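Local coordinates for fructose-bisphosphatase (Pyrococcus horikoshii, PDB 1VDW), which probably hydrolyses fructose 1,6-bisphosphate to fructose 6-phosphate and phosphate, using magnesium, as a homodimer of the inositol monophosphatase superfamily, at residues 57-62 and 73-78; 63-68 and 79-84; 151-156 and 191-196. All blocks are in the same frame, centred on the assembly; numbering follows the deposited sequence.

Interaction 1: residues 57-62 and 73-78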
ATOM      1  N   LYS A  57      22.092 -18.603   4.390  1.00 22.16           N
ATOM      2  CA  LYS A  57      22.858 -17.741   5.281  1.00 21.72           C
ATOM      3  C   LYS A  57      22.790 -18.222   6.728  1.00 21.26           C
ATOM      4  O   LYS A  57      23.818 -18.421   7.379  1.00 21.82           O
ATOM      5  CB  LYS A  57      22.324 -16.309   5.188  1.00 23.27           C
ATOM      6  CG  LYS A  57      23.078 -15.287   6.020  1.00 24.48           C
ATOM      7  CD  LYS A  57      24.455 -14.995   5.445  1.00 25.92           C
ATOM      8  CE  LYS A  57      25.095 -13.802   6.142  1.00 26.11           C
ATOM      9  NZ  LYS A  57      26.434 -13.467   5.580  1.00 26.51           N
ATOM     10  N   PHE A  58      21.576 -18.420   7.229  1.00 19.79           N
ATOM     11  CA  PHE A  58      21.388 -18.866   8.603  1.00 19.25           C
ATOM     12  C   PHE A  58      21.705 -20.341   8.806  1.00 20.14           C
ATOM     13  O   PHE A  58      22.200 -20.731   9.864  1.00 18.76           O
ATOM     14  CB  PHE A  58      19.961 -18.554   9.054  1.00 18.82           C
ATOM     15  CG  PHE A  58      19.683 -17.082   9.175  1.00 19.13           C
ATOM     16  CD1 PHE A  58      20.316 -16.323  10.153  1.00 18.36           C
ATOM     17  CD2 PHE A  58      18.821 -16.447   8.289  1.00 17.77           C
ATOM     18  CE1 PHE A  58      20.099 -14.951  10.249  1.00 19.12           C
ATOM     19  CE2 PHE A  58      18.596 -15.074   8.374  1.00 18.95           C
ATOM     20  CZ  PHE A  58      19.238 -14.323   9.357  1.00 18.65           C
ATOM     21  N   LYS A  59      21.432 -21.159   7.797  1.00 20.91           N
ATOM     22  CA  LYS A  59      21.717 -22.585   7.896  1.00 22.14           C
ATOM     23  C   LYS A  59      23.218 -22.787   8.073  1.00 22.68           C
ATOM     24  O   LYS A  59      23.653 -23.572   8.916  1.00 22.11           O
ATOM     25  CB  LYS A  59      21.243 -23.320   6.638  1.00 23.62           C
ATOM     26  CG  LYS A  59      21.479 -24.824   6.678  1.00 26.29           C
ATOM     27  CD  LYS A  59      20.997 -25.503   5.406  1.00 28.59           C
ATOM     28  CE  LYS A  59      21.273 -26.998   5.440  1.00 30.59           C
ATOM     29  NZ  LYS A  59      20.591 -27.666   6.583  1.00 31.93           N
ATOM     30  N   ASP A  60      24.006 -22.064   7.280  1.00 22.44           N
ATOM     31  CA  ASP A  60      25.461 -22.168   7.342  1.00 23.26           C
ATOM     32  C   ASP A  60      26.034 -21.669   8.664  1.00 22.59           C
ATOM     33  O   ASP A  60      27.153 -22.024   9.031  1.00 22.23           O
ATOM     34  CB  ASP A  60      26.106 -21.401   6.183  1.00 25.47           C
ATOM     35  CG  ASP A  60      25.699 -21.944   4.825  1.00 27.56           C
ATOM     36  OD1 ASP A  60      25.337 -23.137   4.742  1.00 29.34           O
ATOM     37  OD2 ASP A  60      25.756 -21.182   3.836  1.00 31.32           O
ATOM     38  N   LEU A  61      25.276 -20.837   9.374  1.00 21.54           N
ATOM     39  CA  LEU A  61      25.724 -20.316  10.661  1.00 20.61           C
ATOM     40  C   LEU A  61      25.533 -21.362  11.749  1.00 20.53           C
ATOM     41  O   LEU A  61      26.033 -21.209  12.864  1.00 21.56           O
ATOM     42  CB  LEU A  61      24.951 -19.051  11.032  1.00 20.59           C
ATOM     43  CG  LEU A  61      25.345 -17.776  10.287  1.00 21.36           C
ATOM     44  CD1 LEU A  61      24.352 -16.675  10.617  1.00 22.30           C
ATOM     45  CD2 LEU A  61      26.758 -17.364  10.680  1.00 21.84           C
ATOM     46  N   GLY A  62      24.796 -22.416  11.418  1.00 20.01           N
ATOM     47  CA  GLY A  62      24.556 -23.490  12.364  1.00 20.24           C
ATOM     48  C   GLY A  62      23.415 -23.274  13.342  1.00 19.97           C
ATOM     49  O   GLY A  62      23.316 -23.989  14.337  1.00 20.54           O
ATOM     50  N   ILE A  73      14.247 -26.192  10.509  1.00 29.62           N
ATOM     51  CA  ILE A  73      15.538 -26.857  10.402  1.00 28.51           C
ATOM     52  C   ILE A  73      16.159 -26.897  11.792  1.00 27.87           C
ATOM     53  O   ILE A  73      16.603 -25.875  12.315  1.00 26.27           O
ATOM     54  CB  ILE A  73      16.494 -26.098   9.454  1.00 28.75           C
ATOM     55  CG1 ILE A  73      15.866 -25.976   8.064  1.00 29.36           C
ATOM     56  CG2 ILE A  73      17.830 -26.832   9.368  1.00 29.69           C
ATOM     57  CD1 ILE A  73      16.713 -25.194   7.074  1.00 30.15           C
ATOM     58  N   ASP A  74      16.177 -28.083  12.391  1.00 27.13           N
ATOM     59  CA  ASP A  74      16.740 -28.260  13.723  1.00 27.24           C
ATOM     60  C   ASP A  74      18.207 -28.653  13.617  1.00 26.46           C
ATOM     61  O   ASP A  74      18.535 -29.704  13.070  1.00 27.31           O
ATOM     62  CB  ASP A  74      15.969 -29.347  14.478  1.00 28.68           C
ATOM     63  CG  ASP A  74      16.503 -29.582  15.882  1.00 30.59           C
ATOM     64  OD1 ASP A  74      16.014 -30.518  16.549  1.00 32.34           O
ATOM     65  OD2 ASP A  74      17.404 -28.835  16.321  1.00 31.65           O
ATOM     66  N   GLN A  75      19.087 -27.801  14.131  1.00 25.13           N
ATOM     67  CA  GLN A  75      20.518 -28.077  14.099  1.00 24.97           C
ATOM     68  C   GLN A  75      21.079 -28.136  15.517  1.00 24.27           C
ATOM     69  O   GLN A  75      22.277 -27.955  15.727  1.00 24.31           O
ATOM     70  CB  GLN A  75      21.262 -27.005  13.295  1.00 24.82           C
ATOM     71  CG  GLN A  75      20.685 -26.738  11.912  1.00 24.06           C
ATOM     72  CD  GLN A  75      21.709 -26.148  10.963  1.00 23.30           C
ATOM     73  OE1 GLN A  75      22.542 -26.866  10.407  1.00 25.97           O
ATOM     74  NE2 GLN A  75      21.662 -24.833  10.779  1.00 22.22           N
ATOM     75  N   GLY A  76      20.201 -28.384  16.485  1.00 24.10           N
ATOM     76  CA  GLY A  76      20.620 -28.471  17.872  1.00 24.36           C
ATOM     77  C   GLY A  76      21.318 -27.219  18.365  1.00 23.72           C
ATOM     78  O   GLY A  76      22.187 -27.281  19.235  1.00 24.56           O
ATOM     79  N   SER A  77      20.935 -26.075  17.808  1.00 22.16           N
ATOM     80  CA  SER A  77      21.532 -24.804  18.190  1.00 21.47           C
ATOM     81  C   SER A  77      20.793 -24.149  19.350  1.00 20.39           C
ATOM     82  O   SER A  77      19.645 -24.483  19.643  1.00 21.54           O
ATOM     83  CB  SER A  77      21.541 -23.846  16.995  1.00 20.19           C
ATOM     84  OG  SER A  77      22.020 -22.566  17.368  1.00 20.48           O
ATOM     85  N   ASP A  78      21.469 -23.214  20.009  1.00 20.91           N
ATOM     86  CA  ASP A  78      20.883 -22.480  21.119  1.00 21.17           C
ATOM     87  C   ASP A  78      20.208 -21.211  20.589  1.00 19.96           C
ATOM     88  O   ASP A  78      19.655 -20.421  21.353  1.00 20.71           O
ATOM     89  CB  ASP A  78      21.964 -22.145  22.159  1.00 23.75           C
ATOM     90  CG  ASP A  78      23.201 -21.507  21.547  1.00 25.60           C
ATOM     91  OD1 ASP A  78      23.571 -21.870  20.409  1.00 28.20           O
ATOM     92  OD2 ASP A  78      23.820 -20.652  22.216  1.00 31.05           O
TER
HETATM   93  O   HOH W   1      24.650 -22.982  17.232  1.00 23.44           O
HETATM   94  O   HOH W   2      24.366 -26.251  15.366  1.00 24.17           O
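Q75 reaches from the loop 73-78 to the end of helix 45-60 and gives a side-chain N-H to the carbonyl of K59, in the turn where a Schellman motif closes the helix. The motif rests on G62, which has a positive phi and whose backbone N returns to K59 O at 3.0 Å. K59 O therefore takes two donors, G62 N and Q75 NE2. The second bond is also 3.0 Å from NE2 to K59 O and almost perfectly straight, 178° at the hydrogen. It meets a lone pair of K59 O in the carbonyl plane, and the oxygen lies in the plane of the Q75 amide. The torsions explain the reach: CG stands anti to the carbonyl carbon (chi1 -51°), and the chain beyond it is extended. The other N-H of NE2 bonds V63 O, so two backbone carbonyls, one on each N-H, fix the rotation of the amide. This is the tight part, where NE2 also comes within 3.5 Å of G62 C. With an alanine here, K59 O would probably keep only the G62 N-H of the two donors, V63 O would lose the Q75 amide, and a gap would open beside the helix end.

The outer side is looser. The K59 chain, straight until it bends at its end, crosses I73 at about a right angle, and its NZ comes no nearer than 4.0 Å to I73 CG2. On the G62 side, water takes over: one molecule donates 2.7 Å bonds to both G62 O and Q75 O. Another water bonds S77 OG and only weakly G62 O; S77 OG also bonds Y79 N, while S77 CB packs 3.2 Å from G62 O.

Interaction 2: residues 63-68 and 79-84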
ATOM      1  N   VAL A  63      22.548 -22.304  13.072  1.00 18.60           N
ATOM      2  CA  VAL A  63      21.425 -22.040  13.965  1.00 18.19           C
ATOM      3  C   VAL A  63      20.162 -22.745  13.475  1.00 16.28           C
ATOM      4  O   VAL A  63      20.112 -23.221  12.339  1.00 17.87           O
ATOM      5  CB  VAL A  63      21.137 -20.519  14.079  1.00 17.65           C
ATOM      6  CG1 VAL A  63      22.385 -19.792  14.553  1.00 18.76           C
ATOM      7  CG2 VAL A  63      20.673 -19.964  12.733  1.00 18.34           C
ATOM      8  N   ASN A  64      19.152 -22.826  14.338  1.00 16.76           N
ATOM      9  CA  ASN A  64      17.892 -23.453  13.956  1.00 16.82           C
ATOM     10  C   ASN A  64      17.162 -22.440  13.086  1.00 16.63           C
ATOM     11  O   ASN A  64      17.276 -21.234  13.307  1.00 16.39           O
ATOM     12  CB  ASN A  64      17.042 -23.781  15.187  1.00 17.66           C
ATOM     13  CG  ASN A  64      17.783 -24.627  16.204  1.00 20.28           C
ATOM     14  OD1 ASN A  64      18.469 -25.588  15.849  1.00 20.94           O
ATOM     15  ND2 ASN A  64      17.640 -24.279  17.477  1.00 21.36           N
ATOM     16  N   VAL A  65      16.420 -22.921  12.097  1.00 16.87           N
ATOM     17  CA  VAL A  65      15.705 -22.025  11.202  1.00 16.88           C
ATOM     18  C   VAL A  65      14.253 -22.421  11.015  1.00 18.11           C
ATOM     19  O   VAL A  65      13.932 -23.597  10.837  1.00 19.76           O
ATOM     20  CB  VAL A  65      16.369 -21.982   9.811  1.00 17.75           C
ATOM     21  CG1 VAL A  65      15.693 -20.931   8.943  1.00 18.03           C
ATOM     22  CG2 VAL A  65      17.850 -21.686   9.953  1.00 17.38           C
ATOM     23  N   VAL A  66      13.376 -21.426  11.057  1.00 17.05           N
ATOM     24  CA  VAL A  66      11.955 -21.650  10.862  1.00 15.93           C
ATOM     25  C   VAL A  66      11.492 -20.726   9.743  1.00 15.88           C
ATOM     26  O   VAL A  66      11.613 -19.506   9.844  1.00 16.17           O
ATOM     27  CB  VAL A  66      11.141 -21.339  12.138  1.00 15.69           C
ATOM     28  CG1 VAL A  66       9.667 -21.649  11.902  1.00 17.09           C
ATOM     29  CG2 VAL A  66      11.670 -22.157  13.306  1.00 18.47           C
ATOM     30  N   SER A  67      10.999 -21.318   8.663  1.00 15.94           N
ATOM     31  CA  SER A  67      10.497 -20.556   7.527  1.00 18.74           C
ATOM     32  C   SER A  67       9.300 -21.345   7.005  1.00 20.28           C
ATOM     33  O   SER A  67       9.297 -22.574   7.046  1.00 20.98           O
ATOM     34  CB  SER A  67      11.575 -20.424   6.449  1.00 19.40           C
ATOM     35  OG  SER A  67      11.274 -19.366   5.552  0.50 18.19           O
ATOM     36  N   GLU A  68       8.286 -20.640   6.519  1.00 22.03           N
ATOM     37  CA  GLU A  68       7.072 -21.291   6.036  1.00 24.74           C
ATOM     38  C   GLU A  68       7.263 -22.416   5.023  1.00 26.44           C
ATOM     39  O   GLU A  68       6.729 -23.512   5.204  1.00 26.32           O
ATOM     40  CB  GLU A  68       6.113 -20.246   5.460  1.00 24.45           C
ATOM     41  CG  GLU A  68       4.781 -20.828   5.003  1.00 26.97           C
ATOM     42  CD  GLU A  68       3.740 -19.763   4.710  1.00 28.23           C
ATOM     43  OE1 GLU A  68       2.628 -20.127   4.270  1.00 29.60           O
ATOM     44  OE2 GLU A  68       4.029 -18.566   4.923  1.00 29.16           O
ATOM     45  N   TYR A  79      20.250 -21.043  19.269  1.00 18.64           N
ATOM     46  CA  TYR A  79      19.642 -19.900  18.592  1.00 17.21           C
ATOM     47  C   TYR A  79      18.688 -20.367  17.504  1.00 15.88           C
ATOM     48  O   TYR A  79      18.970 -21.328  16.790  1.00 16.06           O
ATOM     49  CB  TYR A  79      20.724 -19.023  17.959  1.00 18.36           C
ATOM     50  CG  TYR A  79      21.496 -18.190  18.949  1.00 20.48           C
ATOM     51  CD1 TYR A  79      20.985 -16.982  19.420  1.00 22.34           C
ATOM     52  CD2 TYR A  79      22.738 -18.611  19.424  1.00 23.58           C
ATOM     53  CE1 TYR A  79      21.692 -16.212  20.342  1.00 24.81           C
ATOM     54  CE2 TYR A  79      23.451 -17.852  20.345  1.00 24.78           C
ATOM     55  CZ  TYR A  79      22.925 -16.653  20.798  1.00 25.28           C
ATOM     56  OH  TYR A  79      23.630 -15.896  21.706  1.00 27.59           O
ATOM     57  N   THR A  80      17.561 -19.674  17.376  1.00 15.62           N
ATOM     58  CA  THR A  80      16.567 -20.003  16.363  1.00 15.01           C
ATOM     59  C   THR A  80      16.166 -18.730  15.633  1.00 13.89           C
ATOM     60  O   THR A  80      15.916 -17.701  16.254  1.00 14.20           O
ATOM     61  CB  THR A  80      15.300 -20.623  16.983  1.00 15.30           C
ATOM     62  OG1 THR A  80      15.659 -21.783  17.740  1.00 16.56           O
ATOM     63  CG2 THR A  80      14.316 -21.031  15.893  1.00 15.81           C
ATOM     64  N   VAL A  81      16.121 -18.805  14.310  1.00 13.86           N
ATOM     65  CA  VAL A  81      15.732 -17.657  13.511  1.00 13.60           C
ATOM     66  C   VAL A  81      14.392 -17.971  12.846  1.00 14.42           C
ATOM     67  O   VAL A  81      14.222 -19.031  12.240  1.00 15.13           O
ATOM     68  CB  VAL A  81      16.818 -17.328  12.451  1.00 14.76           C
ATOM     69  CG1 VAL A  81      18.156 -17.100  13.141  0.50 15.56           C
ATOM     70  CG2 VAL A  81      16.925 -18.448  11.431  0.50 14.10           C
ATOM     71  N   VAL A  82      13.436 -17.055  13.000  1.00 13.40           N
ATOM     72  CA  VAL A  82      12.092 -17.189  12.432  1.00 13.34           C
ATOM     73  C   VAL A  82      12.043 -16.137  11.334  1.00 13.38           C
ATOM     74  O   VAL A  82      12.032 -14.934  11.611  1.00 14.00           O
ATOM     75  CB  VAL A  82      11.022 -16.914  13.506  1.00 13.27           C
ATOM     76  CG1 VAL A  82       9.629 -17.025  12.912  1.00 14.67           C
ATOM     77  CG2 VAL A  82      11.187 -17.906  14.653  1.00 13.44           C
ATOM     78  N   VAL A  83      11.990 -16.595  10.088  1.00 13.38           N
ATOM     79  CA  VAL A  83      12.068 -15.680   8.964  1.00 14.80           C
ATOM     80  C   VAL A  83      11.063 -15.803   7.829  1.00 14.55           C
ATOM     81  O   VAL A  83      10.492 -16.864   7.577  1.00 14.42           O
ATOM     82  CB  VAL A  83      13.498 -15.788   8.354  1.00 16.70           C
ATOM     83  CG1 VAL A  83      13.749 -17.209   7.883  0.50 16.83           C
ATOM     84  CG2 VAL A  83      13.668 -14.812   7.209  0.50 18.25           C
ATOM     85  N   ASP A  84      10.848 -14.672   7.165  1.00 13.33           N
ATOM     86  CA  ASP A  84      10.010 -14.590   5.980  1.00 12.73           C
ATOM     87  C   ASP A  84      10.965 -13.930   4.986  1.00 12.30           C
ATOM     88  O   ASP A  84      11.197 -12.722   5.041  1.00 12.57           O
ATOM     89  CB  ASP A  84       8.787 -13.697   6.194  1.00 13.21           C
ATOM     90  CG  ASP A  84       7.851 -13.708   4.995  1.00 13.92           C
ATOM     91  OD1 ASP A  84       8.249 -14.262   3.946  1.00 14.38           O
ATOM     92  OD2 ASP A  84       6.725 -13.169   5.091  1.00 14.40           O
TER
HETATM   93  O   HOH W   3       8.536 -17.762   5.748  1.00 20.17           O
HETATM   94  O   HOH W   4       6.819 -17.291   3.930  1.00 32.87           O
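V66 and T80 meet through their methyls, CG2 to CG2 at 3.9 Å, and V66 CB lies 4.3 Å from V82 CG2; T200 of helix 199-211 packs on the two valines. On the opposite face V65 faces V81, a contact that stays tentative because V81 is modelled twice, and F58 of helix 45-60 covers both residues.

Between these faces the backbones run parallel, their axes 17° apart. N64 N and V66 N donate to Y79 O and V81 O; V81 N and V83 N return bonds to N64 O and V66 O. This alternation is the evidence for a parallel ladder.

At one end N64 turns its amide across to T80. N64 ND2 bonds T80 OG1 at 3.2 Å, with OG1 almost in the plane of the N64 amide, while S77 O and Q75 N satisfy the amide from outside. At the other end the strands separate, and a water donates to V83 O at 2.8 Å and accepts from E68 N at 3.0 Å. E68, salt-bridged to R198, and D84 lie beyond the last bonds of the ladder, E68 OE2 6.0 Å from D84 OD2, consistent with the predicted catalytic magnesium site at the C-terminal ends of these two strands in the inositol monophosphatase fold.

Interaction 3: residues 151-156 and 191-196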
ATOM      1  N   ILE A 151      -5.901   2.256  10.646  1.00  9.21           N
ATOM      2  CA  ILE A 151      -5.442   0.900  10.901  1.00  8.86           C
ATOM      3  C   ILE A 151      -5.257   0.044   9.665  1.00  8.76           C
ATOM      4  O   ILE A 151      -5.769   0.359   8.596  1.00  9.05           O
ATOM      5  CB  ILE A 151      -6.454   0.141  11.814  1.00  8.21           C
ATOM      6  CG1 ILE A 151      -7.720  -0.226  11.023  1.00  9.75           C
ATOM      7  CG2 ILE A 151      -6.823   1.013  13.016  1.00 10.08           C
ATOM      8  CD1 ILE A 151      -8.627  -1.230  11.732  1.00 10.87           C
ATOM      9  N   SER A 152      -4.481  -1.024   9.827  1.00  8.64           N
ATOM     10  CA  SER A 152      -4.328  -2.032   8.788  1.00  8.12           C
ATOM     11  C   SER A 152      -5.407  -3.041   9.197  1.00  8.58           C
ATOM     12  O   SER A 152      -5.548  -3.355  10.386  1.00  9.27           O
ATOM     13  CB  SER A 152      -2.935  -2.657   8.833  1.00  8.32           C
ATOM     14  OG  SER A 152      -2.889  -3.890   8.141  0.50  6.35           O
ATOM     15  N   PHE A 153      -6.164  -3.539   8.226  1.00  8.37           N
ATOM     16  CA  PHE A 153      -7.260  -4.449   8.528  1.00  8.74           C
ATOM     17  C   PHE A 153      -7.419  -5.553   7.495  1.00  9.27           C
ATOM     18  O   PHE A 153      -7.529  -5.282   6.297  1.00  9.95           O
ATOM     19  CB  PHE A 153      -8.555  -3.621   8.641  1.00 10.85           C
ATOM     20  CG  PHE A 153      -9.781  -4.409   9.042  1.00 11.86           C
ATOM     21  CD1 PHE A 153      -9.714  -5.421   9.997  1.00 11.50           C
ATOM     22  CD2 PHE A 153     -11.023  -4.076   8.508  1.00 15.01           C
ATOM     23  CE1 PHE A 153     -10.871  -6.086  10.415  1.00 11.97           C
ATOM     24  CE2 PHE A 153     -12.181  -4.736   8.920  1.00 14.96           C
ATOM     25  CZ  PHE A 153     -12.102  -5.741   9.875  1.00 15.50           C
ATOM     26  N   TYR A 154      -7.421  -6.794   7.983  1.00  8.96           N
ATOM     27  CA  TYR A 154      -7.596  -7.990   7.159  1.00  8.93           C
ATOM     28  C   TYR A 154      -8.655  -8.874   7.814  1.00  9.81           C
ATOM     29  O   TYR A 154      -8.542  -9.216   8.993  1.00 10.55           O
ATOM     30  CB  TYR A 154      -6.317  -8.830   7.091  1.00 10.09           C
ATOM     31  CG  TYR A 154      -5.130  -8.224   6.380  1.00  8.28           C
ATOM     32  CD1 TYR A 154      -4.781  -8.639   5.096  1.00  9.60           C
ATOM     33  CD2 TYR A 154      -4.306  -7.311   7.023  1.00  8.62           C
ATOM     34  CE1 TYR A 154      -3.635  -8.167   4.475  1.00  8.62           C
ATOM     35  CE2 TYR A 154      -3.157  -6.830   6.408  1.00  8.79           C
ATOM     36  CZ  TYR A 154      -2.830  -7.270   5.137  1.00  8.16           C
ATOM     37  OH  TYR A 154      -1.679  -6.836   4.530  1.00  9.34           O
ATOM     38  N   THR A 155      -9.672  -9.250   7.048  1.00 11.21           N
ATOM     39  CA  THR A 155     -10.716 -10.134   7.552  1.00 12.93           C
ATOM     40  C   THR A 155     -11.359 -10.861   6.383  1.00 14.72           C
ATOM     41  O   THR A 155     -11.310 -10.397   5.247  1.00 16.11           O
ATOM     42  CB  THR A 155     -11.811  -9.367   8.316  1.00 14.08           C
ATOM     43  OG1 THR A 155     -12.775 -10.304   8.819  1.00 16.09           O
ATOM     44  CG2 THR A 155     -12.507  -8.371   7.404  1.00 16.37           C
ATOM     45  N   LYS A 156     -11.953 -12.013   6.670  1.00 16.71           N
ATOM     46  CA  LYS A 156     -12.627 -12.808   5.651  1.00 18.76           C
ATOM     47  C   LYS A 156     -14.123 -12.548   5.753  1.00 19.59           C
ATOM     48  O   LYS A 156     -14.892 -12.904   4.859  1.00 19.76           O
ATOM     49  CB  LYS A 156     -12.358 -14.298   5.880  1.00 21.09           C
ATOM     50  CG  LYS A 156     -10.897 -14.712   5.767  1.00 24.18           C
ATOM     51  CD  LYS A 156     -10.519 -15.100   4.342  1.00 27.08           C
ATOM     52  CE  LYS A 156     -10.652 -13.941   3.368  1.00 28.52           C
ATOM     53  NZ  LYS A 156     -10.330 -14.357   1.975  1.00 29.16           N
ATOM     54  N   VAL A 191      -4.796  -5.152  12.399  1.00  9.18           N
ATOM     55  CA  VAL A 191      -5.767  -6.181  12.728  1.00  9.86           C
ATOM     56  C   VAL A 191      -5.862  -7.207  11.615  1.00  8.74           C
ATOM     57  O   VAL A 191      -6.210  -6.870  10.484  1.00 10.80           O
ATOM     58  CB  VAL A 191      -7.159  -5.544  12.928  1.00 10.28           C
ATOM     59  CG1 VAL A 191      -8.182  -6.609  13.309  1.00 12.50           C
ATOM     60  CG2 VAL A 191      -7.083  -4.459  13.983  1.00 11.60           C
ATOM     61  N   ASP A 192      -5.531  -8.456  11.922  1.00  9.88           N
ATOM     62  CA  ASP A 192      -5.626  -9.522  10.932  1.00 10.69           C
ATOM     63  C   ASP A 192      -6.300 -10.697  11.613  1.00 10.40           C
ATOM     64  O   ASP A 192      -5.704 -11.365  12.466  1.00 12.16           O
ATOM     65  CB  ASP A 192      -4.245  -9.940  10.426  1.00 11.31           C
ATOM     66  CG  ASP A 192      -4.319 -10.866   9.218  1.00 12.87           C
ATOM     67  OD1 ASP A 192      -5.241 -11.713   9.161  1.00 13.11           O
ATOM     68  OD2 ASP A 192      -3.447 -10.752   8.332  1.00 13.61           O
ATOM     69  N   ILE A 193      -7.549 -10.940  11.232  1.00 10.50           N
ATOM     70  CA  ILE A 193      -8.328 -12.015  11.832  1.00 12.38           C
ATOM     71  C   ILE A 193      -8.772 -13.049  10.804  1.00 14.08           C
ATOM     72  O   ILE A 193      -9.833 -13.663  10.935  1.00 15.21           O
ATOM     73  CB  ILE A 193      -9.556 -11.432  12.576  1.00 14.02           C
ATOM     74  CG1 ILE A 193     -10.412 -10.593  11.621  1.00 13.36           C
ATOM     75  CG2 ILE A 193      -9.085 -10.562  13.733  1.00 13.39           C
ATOM     76  CD1 ILE A 193     -11.651  -9.985  12.272  1.00 16.75           C
ATOM     77  N   ARG A 194      -7.937 -13.254   9.791  1.00 13.25           N
ATOM     78  CA  ARG A 194      -8.216 -14.206   8.720  1.00 14.06           C
ATOM     79  C   ARG A 194      -7.878 -15.658   9.055  1.00 14.96           C
ATOM     80  O   ARG A 194      -8.230 -16.557   8.290  1.00 15.74           O
ATOM     81  CB  ARG A 194      -7.419 -13.839   7.466  1.00 13.45           C
ATOM     82  CG  ARG A 194      -7.728 -12.494   6.844  1.00 13.14           C
ATOM     83  CD  ARG A 194      -6.781 -12.246   5.679  1.00 12.97           C
ATOM     84  NE  ARG A 194      -5.402 -12.059   6.121  1.00 13.96           N
ATOM     85  CZ  ARG A 194      -4.355 -11.997   5.303  1.00 13.42           C
ATOM     86  NH1 ARG A 194      -4.524 -12.114   3.992  1.00 15.33           N
ATOM     87  NH2 ARG A 194      -3.139 -11.792   5.790  1.00 15.08           N
ATOM     88  N   ASN A 195      -7.189 -15.884  10.171  1.00 15.51           N
ATOM     89  CA  ASN A 195      -6.756 -17.232  10.543  1.00 17.53           C
ATOM     90  C   ASN A 195      -5.882 -17.712   9.380  1.00 17.45           C
ATOM     91  O   ASN A 195      -5.907 -18.883   8.997  1.00 18.78           O
ATOM     92  CB  ASN A 195      -7.964 -18.161  10.718  1.00 20.46           C
ATOM     93  CG  ASN A 195      -7.617 -19.426  11.472  0.50 20.95           C
ATOM     94  OD1 ASN A 195      -7.135 -19.372  12.604  0.50 23.19           O
ATOM     95  ND2 ASN A 195      -7.863 -20.574  10.851  0.50 22.43           N
ATOM     96  N   TYR A 196      -5.096 -16.780   8.842  1.00 15.83           N
ATOM     97  CA  TYR A 196      -4.233 -17.009   7.686  1.00 16.50           C
ATOM     98  C   TYR A 196      -2.732 -16.860   7.953  1.00 15.47           C
ATOM     99  O   TYR A 196      -1.919 -17.583   7.381  1.00 16.60           O
ATOM    100  CB  TYR A 196      -4.652 -16.028   6.587  1.00 17.22           C
ATOM    101  CG  TYR A 196      -3.788 -16.013   5.346  1.00 19.13           C
ATOM    102  CD1 TYR A 196      -3.957 -16.964   4.341  1.00 22.31           C
ATOM    103  CD2 TYR A 196      -2.827 -15.020   5.160  1.00 19.84           C
ATOM    104  CE1 TYR A 196      -3.191 -16.925   3.176  1.00 22.09           C
ATOM    105  CE2 TYR A 196      -2.058 -14.970   4.003  1.00 21.93           C
ATOM    106  CZ  TYR A 196      -2.248 -15.922   3.014  1.00 22.26           C
ATOM    107  OH  TYR A 196      -1.502 -15.860   1.859  1.00 25.05           O
TER
HETATM  108  O   HOH W   5     -11.857 -13.753   9.008  1.00 23.44           O
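D192, whose OD2 lies above one face of the Y154 ring, beside CG, has an OD1 atom gripped twice by R194. The backbone N of R194 reaches it at 3.2 Å, closing an Asx turn, and R194 NE bonds it at 3.1 Å. R194 NH2 meets the syn lone pair of D192 OD2 at 2.8 Å, completing a side-on salt bridge. Across the strands, OD2 stands 3.6 Å from Y154 CG; the carboxylate and ring planes are nearly parallel, 8° apart, but offset, OD2 alone reaching the rim of the ring.

The bend of the arginine chain at chi3 (-68°) carries its guanidinium to Y154 as well. Y154 CD1 lies 3.4 Å above the centre of one guanidinium face, the planes inclined by 32°, and Y196 lies against the opposite face. The guanidinium is thus held between two aromatic residues while the carboxylate fixes its edge. The Y154 hydroxyl is satisfied by E178 and G173 N.

The backbone gives the strand evidence: V191 N donates to S152 O, V191 O accepts from Y154 N, and I193 N donates to Y154 O. On the other side of this ladder F153 CD1 packs on V191 CG1 at 3.8 Å, the two side chains pointing the same way. Where the strands diverge, a water joins K156 N to I193 O, and K156 packs on I163 of the second subunit.

Strands 150-154, 168-170 and 189-193 are all parallel and ordered 2-1-3, with helices 160-164 and 175-184 in the connections: beta-alpha-beta crossovers in the second sheet of this inositol monophosphatase-type fold.

How the interactions relate
Interactions 1 and 2 adjoin, centres 8 Å apart, their segments alternating along the chain; helix 45-60 leads into strand 64-67, where I73 bonds V65 and, at its start, Q75 bonds V63 and N64. Interaction 1 is the surface contact, made by a side-chain amide and waters at a helix end. Interactions 2 and 3 are buried parallel strand ladders in different sheets. The chemistry at their ends differs too: acidic residues of the predicted metal site lie just beyond interaction 2, whereas interaction 3 ends in a D192-R194 salt bridge whose guanidinium lies between two tyrosines. Interaction 3 lies across the chain's centre from interaction 1, yet its nearest atoms are about 6 Å from interaction 2.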